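Local coordinates for tRNA modification GTPase mnmE (Chlorobium tepidum, PDB 3GEE), which probably hydrolyses GTP and takes part in adding a carboxymethylaminomethyl group to the wobble uridine of certain tRNAs, at residues A[42-47]-A[55-60]; A[49-54]-A[65-70]; A[232-237]-A[281-286]; A[314-319]-A[342-347]. All blocks are in the same frame, centred on the assembly; numbering follows the deposited sequence.

How the interactions relate
The four contacts form two pairs, one in each of two regions of the chain, and illustrate how a multidomain GTPase keeps its contacts local to each domain. Interactions 1 and 2 interlock along the sequence, their segments alternating, and lie with centres about 10 Å apart in the N-terminal folate-binding region, where helix 40-47 runs on into edge strand 48-50. Interactions 3 and 4 follow one another in the G domain, centres about 12 Å apart; strands 234-239 and 315-321 are neighbours in one sheet, and S235 N lies 2.8 Å from D314 OD2. Between the pairs, centres are about 50 to 62 Å apart, so the folate pocket and the nucleotide site rest on separate frameworks.

Interaction 1 (A[42-47]-A[55-60]); sequences DLADRV and GKLAEA
D45 reaches out from helix 40-47 and presents the end of its carboxylate to two successive backbone amides of the loop. L57 N binds D45 OD1 at 3.0 Å, on the lone pair that faces the other oxygen, while A58 N binds D45 OD2 at 2.9 Å, likewise from the syn side but 24° out of the carboxylate plane. Two bonds in this fork would fix the rotation of the acid group. The side chain of L57 runs at a slant to that of D45 and turns inward, its CD2 meeting A44 CB at 3.7 Å. D42 starts away from the loop, yet with CG anti to its carbonyl carbon (chi1 -75°) it brings OD2 to 4.0 Å from A58 CB. Beyond the contact L57 rests on A82 and V84 of strand 76-85, and R86 bonds to A58 O. The arrangement is a side-chain carboxylate accepting two consecutive loop amides, joining helix 40-47 to the connection between strands 48-50 and 64-71 in the TrmE N-terminal domain.

Interaction 2 (A[49-54]-A[65-70]); sequences RKVHGS and AHFGRL. With FON (N-{[4-({[(6R)-2-amino-5-formyl-4-oxo-1,4,5,6,7,8-hexahydropteridin-6-yl]methyl}amino)phenyl]carbonyl}-L-glutamic acid), chain C.
R49 N to R69 O and R69 N to R49 O, both 3.0 Å, are the shortest sound polar bonds between the two segments, and they make R49 and R69 a hydrogen-bonded pair. The framework is an antiparallel strand pair at the edge of the N-terminal folate-binding sheet. Past the end of strand 48-50, V51 N still bonds F67 O at 3.3 Å, almost straight at 169°. V51 stands beside the glutamate tail of folinic acid, and its neighbour H52 donates from ND1 to OE2 of that tail at 2.9 Å. F67 CG lies anti to the backbone N (chi1 171°), which swings the ring to the ligand; the benzoyl ring lies over one face of F67, offset toward the rim of the phenyl ring, with C11 3.9 Å above its plane. Putting an alanine at F67 would probably leave the benzoyl group without this aromatic face and free it to shift. Y63, E98 and K476 of the second subunit also bond to the ligand, placing the pocket between subunits. K50, bent at chi2 and chi4, sets NZ at the in-plane edge of the H66 imidazole, a weak 3.3 Å bond to ND1.

Interaction 3 (A[232-237]-A[281-286]); sequences EGVSTV and TMFRLT
Two parallel strands, 234-237 and 281-286, pair here within the central sheet of the G domain, and V234 with F283, S235 with R284, T236 with L285 and V237 with T286 stand abreast. Backbone bonds pass alternately between them: M282 O accepts V234 N, V234 O accepts R284 N, R284 O accepts T236 N at 2.8 Å, and T236 O accepts T286 N. R284 O also receives a weak bond from T236 OG1, which chi1 of 65° places between the backbone N and the carbonyl carbon, so two groups of one residue hold a single oxygen. On the face shared by V234, T236, F283 and L285, the side chains of V234 and F283 run side by side, V234 CB 3.7 Å from F283 CD2, while T236 CG2 comes to the edge of the ring. An alanine at F283 is likely to open a gap between V234, T236 and the F276 ring that F283 also meets. On the other face R284 NE makes a weak bond to E232 O, and M282 CE sits over the rim of one guanidinium face. Strand 234-239 runs on toward the P-loop, consistent with the predicted GTP-binding residues from N243 to T248, and T286 directly precedes D287, another predicted GTP-binding residue; this parallel pairing is as in Ras-like G domains, where such strands lead to the P-loop and to the switch II region.

Interaction 4 (A[314-319]-A[342-347]); sequences DLILYL and PAAKFL
I316 sends its branches against two residues of segment 342-347. Its CB stands 4.0 Å from K345 O and also nears F346 CD2. With CG1 anti to the carbonyl carbon (chi1 -53°), that branch bends to A344: I316 CG1 lies 4.0 Å from A344 CB, and the tip, CD1, 3.9 Å from the same methyl. The other branch, CG2, comes 4.0 Å from F346 CE2, meeting the ring obliquely. F346 CE1 also meets Y318 CB at 3.8 Å, the ring lying obliquely to it. The two strands belong to a beta-alpha-beta unit of the G domain, strand 315-321, helix 331-340 and strand 345-351, and L337 and K338 of the helix touch F346. K345 N bonds to D314 O at 2.8 Å, and K345 O accepts I316 N at 2.7 Å. On the opposite face L317 lies side by side with L347, L317 CD2 being 3.6 Å from L347 CB. There too L315 CD1 runs beside the K345 chain, whose NZ hydrogen-bonds to H391 O.

Interaction 1 (A[42-47]-A[55-60])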
loop_
_atom_site.group_PDB
_atom_site.type_symbol
_atom_site.label_atom_id
_atom_site.label_comp_id
_atom_site.label_asym_id
_atom_site.label_seq_id
_atom_site.Cartn_x
_atom_site.Cartn_y
_atom_site.Cartn_z
ATOM N N ASP A 42 12.444 -17.728 17.511
ATOM C CA ASP A 42 12.672 -17.568 18.947
ATOM C C ASP A 42 12.412 -16.129 19.361
ATOM O O ASP A 42 11.858 -15.878 20.429
ATOM C CB ASP A 42 14.091 -17.972 19.343
ATOM C CG ASP A 42 14.284 -19.473 19.348
ATOM O OD1 ASP A 42 14.345 -20.061 20.447
ATOM O OD2 ASP A 42 14.355 -20.065 18.246
ATOM N N LEU A 43 12.817 -15.193 18.504
ATOM C CA LEU A 43 12.566 -13.772 18.714
ATOM C C LEU A 43 11.071 -13.510 18.667
ATOM O O LEU A 43 10.520 -12.854 19.550
ATOM C CB LEU A 43 13.291 -12.938 17.653
ATOM C CG LEU A 43 14.670 -12.319 17.932
ATOM C CD1 LEU A 43 15.554 -13.144 18.853
ATOM C CD2 LEU A 43 15.377 -12.049 16.623
ATOM N N ALA A 44 10.418 -14.054 17.644
ATOM C CA ALA A 44 8.974 -13.928 17.486
ATOM C C ALA A 44 8.257 -14.343 18.756
ATOM O O ALA A 44 7.304 -13.694 19.177
ATOM C CB ALA A 44 8.499 -14.767 16.323
ATOM N N ASP A 45 8.747 -15.415 19.373
ATOM C CA ASP A 45 8.128 -15.993 20.557
ATOM C C ASP A 45 8.133 -15.077 21.773
ATOM O O ASP A 45 7.290 -15.221 22.657
ATOM C CB ASP A 45 8.785 -17.331 20.896
ATOM C CG ASP A 45 8.090 -18.507 20.234
ATOM O OD1 ASP A 45 6.855 -18.447 20.029
ATOM O OD2 ASP A 45 8.779 -19.501 19.931
ATOM N N ARG A 46 9.074 -14.137 21.818
ATOM C CA ARG A 46 9.136 -13.189 22.928
ATOM C C ARG A 46 7.927 -12.259 22.914
ATOM O O ARG A 46 7.488 -11.792 23.963
ATOM C CB ARG A 46 10.420 -12.355 22.895
ATOM C CG ARG A 46 11.718 -13.145 22.951
ATOM C CD ARG A 46 12.760 -12.392 23.762
ATOM N NE ARG A 46 14.059 -12.314 23.091
ATOM C CZ ARG A 46 14.510 -11.241 22.439
ATOM N NH1 ARG A 46 13.775 -10.132 22.359
ATOM N NH2 ARG A 46 15.707 -11.272 21.865
ATOM N N VAL A 47 7.386 -12.009 21.722
ATOM C CA VAL A 47 6.300 -11.046 21.553
ATOM C C VAL A 47 4.969 -11.655 21.089
ATOM O O VAL A 47 3.904 -11.106 21.383
ATOM C CB VAL A 47 6.715 -9.872 20.628
ATOM C CG1 VAL A 47 7.844 -9.070 21.257
ATOM C CG2 VAL A 47 7.118 -10.374 19.252
ATOM N N GLY A 55 0.977 -23.397 21.830
ATOM C CA GLY A 55 1.914 -23.969 20.860
ATOM C C GLY A 55 2.894 -22.915 20.376
ATOM O O GLY A 55 2.539 -22.060 19.559
ATOM N N LYS A 56 4.120 -22.956 20.894
ATOM C CA LYS A 56 5.131 -21.954 20.552
ATOM C C LYS A 56 5.524 -21.993 19.075
ATOM O O LYS A 56 5.514 -23.051 18.443
ATOM C CB LYS A 56 6.365 -22.085 21.447
ATOM C CG LYS A 56 6.237 -21.353 22.775
ATOM C CD LYS A 56 7.426 -21.614 23.689
ATOM C CE LYS A 56 7.068 -21.309 25.144
ATOM N NZ LYS A 56 8.051 -21.864 26.119
ATOM N N LEU A 57 5.856 -20.824 18.537
ATOM C CA LEU A 57 6.269 -20.684 17.144
ATOM C C LEU A 57 7.544 -21.465 16.829
ATOM O O LEU A 57 7.632 -22.123 15.793
ATOM C CB LEU A 57 6.452 -19.200 16.790
ATOM C CG LEU A 57 5.396 -18.436 15.979
ATOM C CD1 LEU A 57 3.967 -18.927 16.196
ATOM C CD2 LEU A 57 5.497 -16.948 16.281
ATOM N N ALA A 58 8.525 -21.393 17.725
ATOM C CA ALA A 58 9.781 -22.113 17.548
ATOM C C ALA A 58 9.582 -23.632 17.517
ATOM O O ALA A 58 10.486 -24.370 17.130
ATOM C CB ALA A 58 10.774 -21.722 18.635
ATOM N N GLU A 59 8.393 -24.082 17.910
ATOM C CA GLU A 59 8.046 -25.497 17.930
ATOM C C GLU A 59 7.182 -25.903 16.738
ATOM O O GLU A 59 6.735 -27.044 16.653
ATOM C CB GLU A 59 7.287 -25.829 19.214
ATOM C CG GLU A 59 8.060 -25.612 20.508
ATOM C CD GLU A 59 7.201 -25.859 21.747
ATOM O OE1 GLU A 59 5.955 -25.720 21.666
ATOM O OE2 GLU A 59 7.775 -26.194 22.806
ATOM N N ALA A 60 6.949 -24.974 15.820
ATOM C CA ALA A 60 5.979 -25.181 14.746
ATOM C C ALA A 60 6.619 -25.653 13.450
ATOM O O ALA A 60 7.775 -25.345 13.166
ATOM C CB ALA A 60 5.192 -23.911 14.509
#

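Interaction 2 (A[49-54]-A[65-70])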
loop_
_atom_site.group_PDB
_atom_site.type_symbol
_atom_site.label_atom_id
_atom_site.label_comp_id
_atom_site.label_asym_id
_atom_site.label_seq_id
_atom_site.Cartn_x
_atom_site.Cartn_y
_atom_site.Cartn_z
ATOM N N ARG A 49 1.907 -14.335 21.159
ATOM C CA ARG A 49 1.210 -15.171 22.135
ATOM C C ARG A 49 0.003 -15.818 21.477
ATOM O O ARG A 49 -0.957 -15.129 21.141
ATOM C CB ARG A 49 0.728 -14.347 23.332
ATOM C CG ARG A 49 1.809 -13.813 24.256
ATOM C CD ARG A 49 1.166 -13.215 25.500
ATOM N NE ARG A 49 2.034 -12.265 26.195
ATOM C CZ ARG A 49 1.636 -11.480 27.194
ATOM N NH1 ARG A 49 0.379 -11.525 27.624
ATOM N NH2 ARG A 49 2.495 -10.645 27.765
ATOM N N LYS A 50 0.056 -17.137 21.298
ATOM C CA LYS A 50 -1.024 -17.891 20.655
ATOM C C LYS A 50 -2.308 -17.754 21.466
ATOM O O LYS A 50 -2.289 -17.897 22.689
ATOM C CB LYS A 50 -0.618 -19.359 20.505
ATOM C CG LYS A 50 -1.266 -20.093 19.340
ATOM C CD LYS A 50 -0.229 -20.966 18.627
ATOM C CE LYS A 50 -0.854 -22.124 17.853
ATOM N NZ LYS A 50 -1.834 -21.687 16.814
ATOM N N VAL A 51 -3.413 -17.460 20.787
ATOM C CA VAL A 51 -4.665 -17.114 21.470
ATOM C C VAL A 51 -5.341 -18.316 22.143
ATOM O O VAL A 51 -5.771 -18.226 23.297
ATOM C CB VAL A 51 -5.654 -16.379 20.529
ATOM C CG1 VAL A 51 -6.211 -17.335 19.491
ATOM C CG2 VAL A 51 -6.778 -15.723 21.324
ATOM N N HIS A 52 -5.440 -19.428 21.417
ATOM C CA HIS A 52 -5.938 -20.676 21.989
ATOM C C HIS A 52 -4.787 -21.671 22.091
ATOM O O HIS A 52 -4.132 -21.994 21.090
ATOM C CB HIS A 52 -7.099 -21.238 21.166
ATOM C CG HIS A 52 -8.303 -20.349 21.143
ATOM N ND1 HIS A 52 -8.466 -19.341 20.217
ATOM C CD2 HIS A 52 -9.399 -20.310 21.937
ATOM C CE1 HIS A 52 -9.611 -18.720 20.438
ATOM N NE2 HIS A 52 -10.197 -19.289 21.477
ATOM N N GLY A 53 -4.531 -22.131 23.315
ATOM C CA GLY A 53 -3.372 -22.973 23.595
ATOM C C GLY A 53 -2.076 -22.190 23.484
ATOM O O GLY A 53 -2.079 -21.018 23.094
ATOM N N SER A 54 -0.961 -22.839 23.817
ATOM C CA SER A 54 0.333 -22.157 23.841
ATOM C C SER A 54 1.403 -22.789 22.939
ATOM O O SER A 54 2.597 -22.712 23.245
ATOM C CB SER A 54 0.837 -22.030 25.284
ATOM O OG SER A 54 0.932 -23.301 25.902
ATOM N N ALA A 65 0.379 -21.646 9.936
ATOM C CA ALA A 65 -0.086 -20.318 10.349
ATOM C C ALA A 65 -0.646 -20.333 11.762
ATOM O O ALA A 65 -1.236 -21.325 12.188
ATOM C CB ALA A 65 -1.127 -19.801 9.378
ATOM N N HIS A 66 -0.467 -19.229 12.483
ATOM C CA HIS A 66 -0.853 -19.156 13.891
ATOM C C HIS A 66 -1.521 -17.841 14.262
ATOM O O HIS A 66 -0.946 -16.765 14.088
ATOM C CB HIS A 66 0.367 -19.392 14.771
ATOM C CG HIS A 66 1.152 -20.596 14.374
ATOM N ND1 HIS A 66 0.909 -21.844 14.900
ATOM C CD2 HIS A 66 2.146 -20.752 13.472
ATOM C CE1 HIS A 66 1.736 -22.717 14.352
ATOM N NE2 HIS A 66 2.496 -22.080 13.482
ATOM N N PHE A 67 -2.736 -17.941 14.781
ATOM C CA PHE A 67 -3.498 -16.768 15.166
ATOM C C PHE A 67 -3.240 -16.419 16.618
ATOM O O PHE A 67 -3.604 -17.175 17.522
ATOM C CB PHE A 67 -4.995 -16.993 14.932
ATOM C CG PHE A 67 -5.854 -15.911 15.493
ATOM C CD1 PHE A 67 -5.821 -14.631 14.957
ATOM C CD2 PHE A 67 -6.686 -16.158 16.566
ATOM C CE1 PHE A 67 -6.614 -13.617 15.488
ATOM C CE2 PHE A 67 -7.485 -15.153 17.100
ATOM C CZ PHE A 67 -7.450 -13.882 16.561
ATOM N N GLY A 68 -2.614 -15.270 16.841
ATOM C CA GLY A 68 -2.358 -14.794 18.197
ATOM C C GLY A 68 -2.286 -13.286 18.315
ATOM O O GLY A 68 -2.775 -12.560 17.444
ATOM N N ARG A 69 -1.670 -12.817 19.395
ATOM C CA ARG A 69 -1.552 -11.390 19.669
ATOM C C ARG A 69 -0.099 -10.978 19.841
ATOM O O ARG A 69 0.714 -11.750 20.350
ATOM C CB ARG A 69 -2.336 -11.024 20.925
ATOM C CG ARG A 69 -3.829 -11.054 20.729
ATOM C CD ARG A 69 -4.572 -10.816 22.027
ATOM N NE ARG A 69 -6.006 -10.691 21.782
ATOM C CZ ARG A 69 -6.914 -10.441 22.718
ATOM N NH1 ARG A 69 -6.552 -10.285 23.988
ATOM N NH2 ARG A 69 -8.194 -10.343 22.384
ATOM N N LEU A 70 0.227 -9.763 19.407
ATOM C CA LEU A 70 1.545 -9.199 19.664
ATOM C C LEU A 70 1.475 -8.321 20.904
ATOM O O LEU A 70 0.444 -7.711 21.180
ATOM C CB LEU A 70 2.044 -8.416 18.455
ATOM C CG LEU A 70 2.376 -9.271 17.231
ATOM C CD1 LEU A 70 2.520 -8.410 15.990
ATOM C CD2 LEU A 70 3.636 -10.090 17.476
HETATM N N1 FON C . -3.846 -12.122 8.767
HETATM C C2 FON C . -4.387 -12.885 7.796
HETATM N NA2 FON C . -3.564 -13.620 7.004
HETATM N N3 FON C . -5.729 -12.943 7.584
HETATM C C4 FON C . -6.610 -12.242 8.330
HETATM O O4 FON C . -7.831 -12.342 8.082
HETATM C C4A FON C . -6.061 -11.369 9.409
HETATM N N5 FON C . -6.756 -10.575 10.327
HETATM C C6 FON C . -6.145 -10.667 11.666
HETATM C C7 FON C . -4.878 -9.836 11.494
HETATM N N8 FON C . -4.045 -10.584 10.562
HETATM C C8A FON C . -4.592 -11.364 9.585
HETATM C C9 FON C . -7.017 -10.206 12.837
HETATM N N10 FON C . -8.330 -10.836 12.839
HETATM C C11 FON C . -9.389 -14.873 12.977
HETATM C C12 FON C . -9.798 -13.973 13.959
HETATM C C13 FON C . -9.432 -12.629 13.897
HETATM C C14 FON C . -8.633 -12.165 12.857
HETATM C C15 FON C . -8.233 -13.066 11.858
HETATM C C16 FON C . -8.598 -14.413 11.918
HETATM C C FON C . -9.820 -16.314 13.094
HETATM O O FON C . -9.384 -17.145 12.312
HETATM N N FON C . -10.697 -16.624 14.059
HETATM C CA FON C . -10.747 -17.846 14.856
HETATM C CB FON C . -9.518 -17.999 15.759
HETATM C CG FON C . -9.383 -19.383 16.402
HETATM C CD FON C . -7.931 -19.814 16.488
HETATM O OE1 FON C . -7.384 -20.280 15.460
HETATM O OE2 FON C . -7.324 -19.697 17.581
HETATM C CT FON C . -12.001 -17.845 15.692
HETATM O O1 FON C . -12.700 -18.885 15.747
HETATM O O2 FON C . -12.299 -16.794 16.304
HETATM C CP1 FON C . -7.756 -9.869 10.010
HETATM O O3 FON C . -7.719 -8.655 10.119
#

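Interaction 3 (A[232-237]-A[281-286])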
loop_
_atom_site.group_PDB
_atom_site.type_symbol
_atom_site.label_atom_id
_atom_site.label_comp_id
_atom_site.label_asym_id
_atom_site.label_seq_id
_atom_site.Cartn_x
_atom_site.Cartn_y
_atom_site.Cartn_z
ATOM N N GLU A 232 12.305 -1.111 -20.279
ATOM C CA GLU A 232 12.371 0.291 -19.864
ATOM C C GLU A 232 11.751 1.273 -20.862
ATOM O O GLU A 232 11.941 2.483 -20.741
ATOM C CB GLU A 232 13.800 0.698 -19.480
ATOM C CG GLU A 232 14.853 0.486 -20.545
ATOM C CD GLU A 232 16.262 0.534 -19.979
ATOM O OE1 GLU A 232 17.170 1.055 -20.665
ATOM O OE2 GLU A 232 16.461 0.050 -18.841
ATOM N N GLY A 233 11.010 0.753 -21.836
ATOM C CA GLY A 233 10.262 1.600 -22.764
ATOM C C GLY A 233 11.092 2.293 -23.826
ATOM O O GLY A 233 12.321 2.348 -23.743
ATOM N N VAL A 234 10.402 2.823 -24.831
ATOM C CA VAL A 234 11.029 3.575 -25.911
ATOM C C VAL A 234 11.451 4.941 -25.381
ATOM O O VAL A 234 10.606 5.785 -25.073
ATOM C CB VAL A 234 10.066 3.739 -27.115
ATOM C CG1 VAL A 234 10.655 4.661 -28.175
ATOM C CG2 VAL A 234 9.724 2.386 -27.720
ATOM N N SER A 235 12.759 5.145 -25.258
ATOM C CA SER A 235 13.296 6.419 -24.790
ATOM C C SER A 235 13.174 7.460 -25.891
ATOM O O SER A 235 13.652 7.256 -27.009
ATOM C CB SER A 235 14.751 6.270 -24.353
ATOM O OG SER A 235 15.553 5.835 -25.432
ATOM N N THR A 236 12.511 8.565 -25.576
ATOM C CA THR A 236 12.234 9.597 -26.566
ATOM C C THR A 236 12.687 10.969 -26.075
ATOM O O THR A 236 12.375 11.376 -24.951
ATOM C CB THR A 236 10.733 9.641 -26.954
ATOM O OG1 THR A 236 9.953 10.021 -25.817
ATOM C CG2 THR A 236 10.254 8.284 -27.432
ATOM N N VAL A 237 13.431 11.672 -26.923
ATOM C CA VAL A 237 13.859 13.035 -26.621
ATOM C C VAL A 237 12.949 14.028 -27.335
ATOM O O VAL A 237 12.600 13.839 -28.502
ATOM C CB VAL A 237 15.338 13.285 -27.015
ATOM C CG1 VAL A 237 15.726 14.736 -26.767
ATOM C CG2 VAL A 237 16.261 12.360 -26.235
ATOM N N THR A 281 2.727 0.059 -25.254
ATOM C CA THR A 281 4.143 0.422 -25.245
ATOM C C THR A 281 4.361 1.691 -24.427
ATOM O O THR A 281 3.559 2.624 -24.487
ATOM C CB THR A 281 4.688 0.635 -26.675
ATOM O OG1 THR A 281 4.203 -0.396 -27.542
ATOM C CG2 THR A 281 6.205 0.606 -26.683
ATOM N N MET A 282 5.454 1.717 -23.672
ATOM C CA MET A 282 5.784 2.850 -22.816
ATOM C C MET A 282 6.809 3.777 -23.478
ATOM O O MET A 282 7.755 3.317 -24.120
ATOM C CB MET A 282 6.308 2.340 -21.476
ATOM C CG MET A 282 6.350 3.372 -20.368
ATOM S SD MET A 282 6.976 2.647 -18.842
ATOM C CE MET A 282 8.690 2.337 -19.274
ATOM N N PHE A 283 6.610 5.082 -23.314
ATOM C CA PHE A 283 7.508 6.079 -23.884
ATOM C C PHE A 283 8.101 6.966 -22.797
ATOM O O PHE A 283 7.382 7.737 -22.166
ATOM C CB PHE A 283 6.776 6.944 -24.920
ATOM C CG PHE A 283 6.319 6.186 -26.135
ATOM C CD1 PHE A 283 5.032 5.664 -26.202
ATOM C CD2 PHE A 283 7.174 6.000 -27.215
ATOM C CE1 PHE A 283 4.606 4.958 -27.324
ATOM C CE2 PHE A 283 6.757 5.298 -28.341
ATOM C CZ PHE A 283 5.473 4.775 -28.397
ATOM N N ARG A 284 9.414 6.852 -22.592
ATOM C CA ARG A 284 10.142 7.699 -21.640
ATOM C C ARG A 284 10.488 9.054 -22.256
ATOM O O ARG A 284 11.451 9.169 -23.019
ATOM C CB ARG A 284 11.428 7.012 -21.161
ATOM C CG ARG A 284 11.212 5.768 -20.322
ATOM C CD ARG A 284 12.441 5.452 -19.476
ATOM N NE ARG A 284 12.270 4.233 -18.681
ATOM C CZ ARG A 284 11.638 4.171 -17.510
ATOM N NH1 ARG A 284 11.099 5.264 -16.979
ATOM N NH2 ARG A 284 11.538 3.011 -16.865
ATOM N N LEU A 285 9.696 10.073 -21.924
ATOM C CA LEU A 285 9.928 11.431 -22.417
ATOM C C LEU A 285 10.942 12.144 -21.532
ATOM O O LEU A 285 10.871 12.063 -20.300
ATOM C CB LEU A 285 8.628 12.243 -22.449
ATOM C CG LEU A 285 7.306 11.648 -22.943
ATOM C CD1 LEU A 285 6.183 12.636 -22.671
ATOM C CD2 LEU A 285 7.343 11.283 -24.419
ATOM N N THR A 286 11.879 12.847 -22.169
ATOM C CA THR A 286 12.938 13.575 -21.465
ATOM C C THR A 286 13.644 14.582 -22.385
ATOM O O THR A 286 13.261 14.745 -23.550
ATOM C CB THR A 286 13.967 12.599 -20.812
ATOM O OG1 THR A 286 14.924 13.342 -20.045
ATOM C CG2 THR A 286 14.686 11.751 -21.867
#

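Interaction 4 (A[314-319]-A[342-347])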
loop_
_atom_site.group_PDB
_atom_site.type_symbol
_atom_site.label_atom_id
_atom_site.label_comp_id
_atom_site.label_asym_id
_atom_site.label_seq_id
_atom_site.Cartn_x
_atom_site.Cartn_y
_atom_site.Cartn_z
ATOM N N ASP A 314 15.723 6.290 -28.667
ATOM C CA ASP A 314 15.055 5.541 -29.732
ATOM C C ASP A 314 14.321 6.443 -30.716
ATOM O O ASP A 314 14.307 6.177 -31.918
ATOM C CB ASP A 314 14.075 4.522 -29.143
ATOM C CG ASP A 314 14.717 3.619 -28.115
ATOM O OD1 ASP A 314 15.738 2.973 -28.436
ATOM O OD2 ASP A 314 14.195 3.550 -26.983
ATOM N N LEU A 315 13.714 7.505 -30.194
ATOM C CA LEU A 315 12.874 8.389 -30.989
ATOM C C LEU A 315 13.114 9.842 -30.615
ATOM O O LEU A 315 12.997 10.220 -29.452
ATOM C CB LEU A 315 11.398 8.016 -30.802
ATOM C CG LEU A 315 10.262 8.916 -31.297
ATOM C CD1 LEU A 315 10.302 9.081 -32.806
ATOM C CD2 LEU A 315 8.918 8.351 -30.866
ATOM N N ILE A 316 13.468 10.651 -31.609
ATOM C CA ILE A 316 13.620 12.085 -31.407
ATOM C C ILE A 316 12.443 12.814 -32.040
ATOM O O ILE A 316 12.129 12.601 -33.213
ATOM C CB ILE A 316 14.952 12.632 -31.975
ATOM C CG1 ILE A 316 16.141 11.840 -31.422
ATOM C CG2 ILE A 316 15.094 14.112 -31.643
ATOM C CD1 ILE A 316 17.469 12.146 -32.086
ATOM N N LEU A 317 11.778 13.645 -31.241
ATOM C CA LEU A 317 10.759 14.546 -31.749
ATOM C C LEU A 317 11.325 15.955 -31.729
ATOM O O LEU A 317 11.568 16.513 -30.655
ATOM C CB LEU A 317 9.478 14.488 -30.906
ATOM C CG LEU A 317 8.680 13.194 -30.703
ATOM C CD1 LEU A 317 7.454 13.487 -29.854
ATOM C CD2 LEU A 317 8.263 12.536 -32.011
ATOM N N TYR A 318 11.561 16.520 -32.912
ATOM C CA TYR A 318 11.963 17.918 -33.007
ATOM C C TYR A 318 10.742 18.815 -33.154
ATOM O O TYR A 318 10.011 18.737 -34.143
ATOM C CB TYR A 318 12.963 18.174 -34.140
ATOM C CG TYR A 318 13.693 19.488 -33.956
ATOM C CD1 TYR A 318 14.961 19.526 -33.385
ATOM C CD2 TYR A 318 13.096 20.698 -34.314
ATOM C CE1 TYR A 318 15.629 20.733 -33.190
ATOM C CE2 TYR A 318 13.750 21.908 -34.122
ATOM C CZ TYR A 318 15.017 21.921 -33.562
ATOM O OH TYR A 318 15.670 23.120 -33.370
ATOM N N LEU A 319 10.529 19.655 -32.148
ATOM C CA LEU A 319 9.443 20.617 -32.158
ATOM C C LEU A 319 9.919 21.953 -32.694
ATOM O O LEU A 319 10.945 22.485 -32.261
ATOM C CB LEU A 319 8.876 20.809 -30.754
ATOM C CG LEU A 319 7.697 19.946 -30.303
ATOM C CD1 LEU A 319 7.442 20.189 -28.835
ATOM C CD2 LEU A 319 6.440 20.255 -31.097
ATOM N N PRO A 342 21.876 8.796 -36.327
ATOM C CA PRO A 342 21.277 8.013 -37.416
ATOM C C PRO A 342 20.530 6.772 -36.934
ATOM O O PRO A 342 19.630 6.289 -37.627
ATOM C CB PRO A 342 22.487 7.596 -38.256
ATOM C CG PRO A 342 23.637 7.648 -37.328
ATOM C CD PRO A 342 23.350 8.770 -36.390
ATOM N N ALA A 343 20.911 6.272 -35.760
ATOM C CA ALA A 343 20.285 5.103 -35.156
ATOM C C ALA A 343 18.855 5.401 -34.710
ATOM O O ALA A 343 17.974 4.545 -34.815
ATOM C CB ALA A 343 21.114 4.617 -33.979
ATOM N N ALA A 344 18.637 6.620 -34.220
ATOM C CA ALA A 344 17.332 7.055 -33.724
ATOM C C ALA A 344 16.289 7.172 -34.830
ATOM O O ALA A 344 16.622 7.200 -36.015
ATOM C CB ALA A 344 17.472 8.382 -33.005
ATOM N N LYS A 345 15.024 7.224 -34.433
ATOM C CA LYS A 345 13.965 7.575 -35.359
ATOM C C LYS A 345 13.696 9.066 -35.229
ATOM O O LYS A 345 13.448 9.570 -34.127
ATOM C CB LYS A 345 12.684 6.786 -35.094
ATOM C CG LYS A 345 11.651 6.985 -36.185
ATOM C CD LYS A 345 10.264 6.556 -35.762
ATOM C CE LYS A 345 9.264 6.875 -36.867
ATOM N NZ LYS A 345 7.928 6.284 -36.602
ATOM N N PHE A 346 13.754 9.766 -36.360
ATOM C CA PHE A 346 13.521 11.199 -36.366
ATOM C C PHE A 346 12.104 11.533 -36.797
ATOM O O PHE A 346 11.526 10.861 -37.651
ATOM C CB PHE A 346 14.535 11.925 -37.242
ATOM C CG PHE A 346 14.866 13.290 -36.742
ATOM C CD1 PHE A 346 14.050 14.375 -37.044
ATOM C CD2 PHE A 346 15.974 13.490 -35.934
ATOM C CE1 PHE A 346 14.342 15.637 -36.563
ATOM C CE2 PHE A 346 16.279 14.750 -35.452
ATOM C CZ PHE A 346 15.461 15.827 -35.765
ATOM N N LEU A 347 11.553 12.579 -36.193
ATOM C CA LEU A 347 10.173 12.960 -36.418
ATOM C C LEU A 347 10.041 14.456 -36.161
ATOM O O LEU A 347 10.211 14.912 -35.026
ATOM C CB LEU A 347 9.271 12.161 -35.471
ATOM C CG LEU A 347 7.957 11.542 -35.954
ATOM C CD1 LEU A 347 6.880 12.600 -36.119
ATOM C CD2 LEU A 347 8.149 10.730 -37.242
#